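Local coordinates for alpha-catenin-like protein hmp-1 (Caenorhabditis elegans, PDB 5H5M), which is a component of the cadherin-catenin complex of adherens junctions and is required for cell migration and cell shape changes in embryonic body enclosure and elongation, at residues A[149-152]-A[153-156]; A[215-218]-A[219-223]. One frame throughout, in Å; residues are numbered along the deposited sequence.

Interaction 1 of 2, residues A[149-152]-A[153-156]; sequences SKMF and QEHA
Lys150 and Glu154 sit one turn apart on helix 142-166, and their side chains cross at an angle. The lysine chain is fully extended, with CG anti to the backbone N (chi1 176°). Glu154 has CG beside its own backbone N (chi1 -66°), and its extended chain runs back along the helix, past Lys150 O. Carboxylate atom OE2 of Glu154 then lies 3.4 Å from CE of Lys150. The ammonium does not close a salt bridge, since Lys150 NZ stays 4.5 Å from Glu154 OE2. The other oxygen, Glu154 OE1, faces Met151, 4.0 Å from its SD. The methionine chain bends at chi2 and chi3, which also brings its CE to the carboxylate. Beneath these side chains the backbone makes i to i+4 hydrogen bonds, such as Glu154 N to Lys150 O at 3.0 Å. Phe152 and Ala156 lie on the buried side of the helix. Phe152 packs on Leu130 and Leu133 of helix 128-137 and on Val193 of helix 173-202, as in an amphipathic helix of a bundle. Gln153 gives its NE2 to Asn157 OD1. Lys150 and Glu154 are exposed, so their opposite charges probably attract only mildly through solvent, while within this turn the carboxylate oxygens lie against lysine carbons and the methionine thioether.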
loop_
_atom_site.group_PDB
_atom_site.type_symbol
_atom_site.label_atom_id
_atom_site.label_comp_id
_atom_site.label_asym_id
_atom_site.label_seq_id
_atom_site.Cartn_x
_atom_site.Cartn_y
_atom_site.Cartn_z
ATOM N N SER A 149 -3.912 4.477 -23.264
ATOM C CA SER A 149 -5.075 3.621 -23.046
ATOM C C SER A 149 -4.652 2.325 -22.371
ATOM O O SER A 149 -5.253 1.898 -21.386
ATOM C CB SER A 149 -5.786 3.316 -24.369
ATOM O OG SER A 149 -6.813 2.361 -24.189
ATOM N N LYS A 150 -3.607 1.710 -22.912
ATOM C CA LYS A 150 -3.069 0.470 -22.369
ATOM C C LYS A 150 -2.587 0.659 -20.933
ATOM O O LYS A 150 -2.883 -0.154 -20.058
ATOM C CB LYS A 150 -1.928 -0.036 -23.253
ATOM C CG LYS A 150 -1.222 -1.271 -22.729
ATOM C CD LYS A 150 -0.099 -1.688 -23.669
ATOM C CE LYS A 150 0.684 -2.866 -23.118
ATOM N NZ LYS A 150 1.787 -3.270 -24.036
ATOM N N MET A 151 -1.847 1.738 -20.695
ATOM C CA MET A 151 -1.324 2.031 -19.367
ATOM C C MET A 151 -2.445 2.302 -18.369
ATOM O O MET A 151 -2.403 1.818 -17.238
ATOM C CB MET A 151 -0.365 3.224 -19.416
ATOM C CG MET A 151 0.846 2.994 -20.300
ATOM S SD MET A 151 1.679 1.436 -19.931
ATOM C CE MET A 151 2.182 1.713 -18.233
ATOM N N PHE A 152 -3.439 3.080 -18.789
ATOM C CA PHE A 152 -4.587 3.367 -17.937
ATOM C C PHE A 152 -5.317 2.085 -17.530
ATOM O O PHE A 152 -5.709 1.928 -16.372
ATOM C CB PHE A 152 -5.565 4.313 -18.636
ATOM C CG PHE A 152 -6.918 4.364 -17.985
ATOM C CD1 PHE A 152 -7.120 5.117 -16.839
ATOM C CD2 PHE A 152 -7.984 3.652 -18.511
ATOM C CE1 PHE A 152 -8.365 5.165 -16.230
ATOM C CE2 PHE A 152 -9.227 3.691 -17.905
ATOM C CZ PHE A 152 -9.419 4.449 -16.763
ATOM N N GLN A 153 -5.499 1.178 -18.487
ATOM C CA GLN A 153 -6.203 -0.074 -18.227
ATOM C C GLN A 153 -5.428 -0.937 -17.235
ATOM O O GLN A 153 -6.015 -1.525 -16.325
ATOM C CB GLN A 153 -6.439 -0.845 -19.528
ATOM C CG GLN A 153 -7.124 -2.189 -19.337
ATOM C CD GLN A 153 -8.552 -2.057 -18.829
ATOM O OE1 GLN A 153 -9.380 -1.380 -19.439
ATOM N NE2 GLN A 153 -8.843 -2.702 -17.706
ATOM N N GLU A 154 -4.111 -0.999 -17.409
ATOM C CA GLU A 154 -3.249 -1.746 -16.495
ATOM C C GLU A 154 -3.278 -1.137 -15.094
ATOM O O GLU A 154 -3.273 -1.854 -14.095
ATOM C CB GLU A 154 -1.814 -1.795 -17.026
ATOM C CG GLU A 154 -1.671 -2.592 -18.313
ATOM C CD GLU A 154 -0.246 -2.625 -18.835
ATOM O OE1 GLU A 154 0.632 -1.978 -18.224
ATOM O OE2 GLU A 154 -0.007 -3.298 -19.860
ATOM N N HIS A 155 -3.303 0.191 -15.038
ATOM C CA HIS A 155 -3.457 0.920 -13.782
ATOM C C HIS A 155 -4.791 0.570 -13.122
ATOM O O HIS A 155 -4.868 0.391 -11.906
ATOM C CB HIS A 155 -3.355 2.428 -14.041
ATOM C CG HIS A 155 -3.883 3.283 -12.930
ATOM N ND1 HIS A 155 -3.141 3.600 -11.814
ATOM C CD2 HIS A 155 -5.078 3.902 -12.777
ATOM C CE1 HIS A 155 -3.858 4.375 -11.017
ATOM N NE2 HIS A 155 -5.037 4.570 -11.578
ATOM N N ALA A 156 -5.835 0.466 -13.939
ATOM C CA ALA A 156 -7.160 0.083 -13.461
ATOM C C ALA A 156 -7.162 -1.336 -12.889
ATOM O O ALA A 156 -7.746 -1.579 -11.835
ATOM C CB ALA A 156 -8.178 0.201 -14.579
#

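Interaction 2 of 2, residues A[215-218]-A[219-223]; sequences TYKN and AWFDK
Residues 215-218 and 219-223 form one unbroken run of helix 207-233. Ala219 N donates a hydrogen bond to Thr215 O at 3.2 Å, the longest of the four i to i+4 bonds between them. Phe221 N to Lys217 O is the straightest, with an angle of 170° at the hydrogen. On the same turn, the extended side chain of Lys217 runs obliquely past the CD2 and CE2 atoms of Phe221. Its CG and CE each come 3.9 Å from Phe221 CE2, so the aliphatic part of the lysine does the touching. Lys217 NZ forms a salt bridge with Glu214. The helix belongs to the helical bundles of the M domain of this vinculin-family protein. Trp220 and Phe221 are its buried residues here, and both reach Leu130 of helix 128-137. Phe221 also makes a cation-pi contact with Arg127. With an alanine here, the lysine methylenes would probably lose their aromatic neighbour and Arg127 its cation-pi partner. With chi1 at 176°, its CG opposite the backbone N, Trp220 sends its indole away from residues 215-218 and onto Ile159 of helix 142-166. The exposed Asp222 carboxylate folds back on the preceding turn, its CG 3.0 Å from Asn218 O, acceptor groups without a hydrogen bond.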
loop_
_atom_site.group_PDB
_atom_site.type_symbol
_atom_site.label_atom_id
_atom_site.label_comp_id
_atom_site.label_asym_id
_atom_site.label_seq_id
_atom_site.Cartn_x
_atom_site.Cartn_y
_atom_site.Cartn_z
ATOM N N THR A 215 -17.634 13.194 -19.202
ATOM C CA THR A 215 -18.624 12.456 -18.427
ATOM C C THR A 215 -17.995 11.194 -17.832
ATOM O O THR A 215 -18.176 10.893 -16.650
ATOM C CB THR A 215 -19.847 12.079 -19.289
ATOM O OG1 THR A 215 -20.584 13.265 -19.609
ATOM C CG2 THR A 215 -20.760 11.113 -18.543
ATOM N N TYR A 216 -17.245 10.469 -18.656
ATOM C CA TYR A 216 -16.550 9.266 -18.210
ATOM C C TYR A 216 -15.424 9.588 -17.242
ATOM O O TYR A 216 -15.200 8.858 -16.275
ATOM C CB TYR A 216 -16.002 8.485 -19.408
ATOM C CG TYR A 216 -17.021 7.542 -19.994
ATOM C CD1 TYR A 216 -17.147 6.246 -19.516
ATOM C CD2 TYR A 216 -17.878 7.956 -21.006
ATOM C CE1 TYR A 216 -18.087 5.381 -20.039
ATOM C CE2 TYR A 216 -18.823 7.100 -21.534
ATOM C CZ TYR A 216 -18.923 5.814 -21.046
ATOM O OH TYR A 216 -19.860 4.956 -21.567
ATOM N N LYS A 217 -14.715 10.677 -17.515
ATOM C CA LYS A 217 -13.623 11.124 -16.657
ATOM C C LYS A 217 -14.101 11.371 -15.234
ATOM O O LYS A 217 -13.505 10.881 -14.277
ATOM C CB LYS A 217 -12.991 12.396 -17.221
ATOM C CG LYS A 217 -12.039 13.098 -16.270
ATOM C CD LYS A 217 -11.827 14.541 -16.703
ATOM C CE LYS A 217 -10.966 15.305 -15.714
ATOM N NZ LYS A 217 -10.763 16.717 -16.145
ATOM N N ASN A 218 -15.187 12.123 -15.104
ATOM C CA ASN A 218 -15.706 12.493 -13.795
ATOM C C ASN A 218 -16.296 11.306 -13.037
ATOM O O ASN A 218 -16.127 11.197 -11.824
ATOM C CB ASN A 218 -16.750 13.601 -13.942
ATOM C CG ASN A 218 -16.142 14.905 -14.425
ATOM O OD1 ASN A 218 -15.017 15.248 -14.063
ATOM N ND2 ASN A 218 -16.879 15.631 -15.257
ATOM N N ALA A 219 -16.979 10.417 -13.754
ATOM C CA ALA A 219 -17.525 9.215 -13.138
ATOM C C ALA A 219 -16.395 8.345 -12.598
ATOM O O ALA A 219 -16.508 7.761 -11.520
ATOM C CB ALA A 219 -18.373 8.438 -14.130
ATOM N N TRP A 220 -15.302 8.276 -13.351
ATOM C CA TRP A 220 -14.145 7.488 -12.952
ATOM C C TRP A 220 -13.497 8.047 -11.688
ATOM O O TRP A 220 -13.296 7.322 -10.711
ATOM C CB TRP A 220 -13.116 7.428 -14.083
ATOM C CG TRP A 220 -11.869 6.702 -13.692
ATOM C CD1 TRP A 220 -10.702 7.254 -13.243
ATOM C CD2 TRP A 220 -11.669 5.285 -13.690
ATOM N NE1 TRP A 220 -9.786 6.268 -12.973
ATOM C CE2 TRP A 220 -10.354 5.049 -13.240
ATOM C CE3 TRP A 220 -12.471 4.192 -14.033
ATOM C CZ2 TRP A 220 -9.824 3.766 -13.120
ATOM C CZ3 TRP A 220 -11.942 2.915 -13.917
ATOM C CH2 TRP A 220 -10.633 2.713 -13.463
ATOM N N PHE A 221 -13.174 9.336 -11.710
ATOM C CA PHE A 221 -12.520 9.979 -10.573
ATOM C C PHE A 221 -13.397 9.986 -9.320
ATOM O O PHE A 221 -12.882 9.972 -8.205
ATOM C CB PHE A 221 -12.106 11.409 -10.930
ATOM C CG PHE A 221 -10.826 11.489 -11.714
ATOM C CD1 PHE A 221 -9.830 10.541 -11.537
ATOM C CD2 PHE A 221 -10.618 12.510 -12.629
ATOM C CE1 PHE A 221 -8.648 10.611 -12.256
ATOM C CE2 PHE A 221 -9.439 12.585 -13.351
ATOM C CZ PHE A 221 -8.453 11.635 -13.163
ATOM N N ASP A 222 -14.716 10.008 -9.502
ATOM C CA ASP A 222 -15.636 9.919 -8.369
ATOM C C ASP A 222 -15.555 8.549 -7.694
ATOM O O ASP A 222 -15.579 8.454 -6.467
ATOM C CB ASP A 222 -17.077 10.192 -8.807
ATOM C CG ASP A 222 -17.326 11.655 -9.141
ATOM O OD1 ASP A 222 -16.475 12.505 -8.801
ATOM O OD2 ASP A 222 -18.382 11.954 -9.740
ATOM N N LYS A 223 -15.461 7.495 -8.500
ATOM C CA LYS A 223 -15.396 6.132 -7.978
ATOM C C LYS A 223 -14.043 5.836 -7.337
ATOM O O LYS A 223 -13.975 5.176 -6.300
ATOM C CB LYS A 223 -15.670 5.111 -9.083
ATOM C CG LYS A 223 -17.044 5.203 -9.719
ATOM C CD LYS A 223 -18.144 4.874 -8.733
ATOM C CE LYS A 223 -19.508 4.928 -9.402
ATOM N NZ LYS A 223 -20.604 4.657 -8.434
#

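How the interactions relate
Interaction 1 comes first along the chain, on helix 142-166, and interaction 2 follows on helix 207-233. Helix 173-202 lies between them in sequence. Their centres are about 15 Å apart, on the same side of the chain's centre. The two helices meet directly through side chains. The rings of Phe152 and Trp220 pack edge-to-face, with Phe152 CE1 3.6 Å from Trp220 CE2. Ala156 CB also lies 3.7 Å from Trp220 CH2. Both interactions touch helices 128-137 and 173-202, and Leu130 is met by Phe152, Trp220 and Phe221. The contacts therefore belong to one shared hydrophobic interior, which joins these four helices within the M domain.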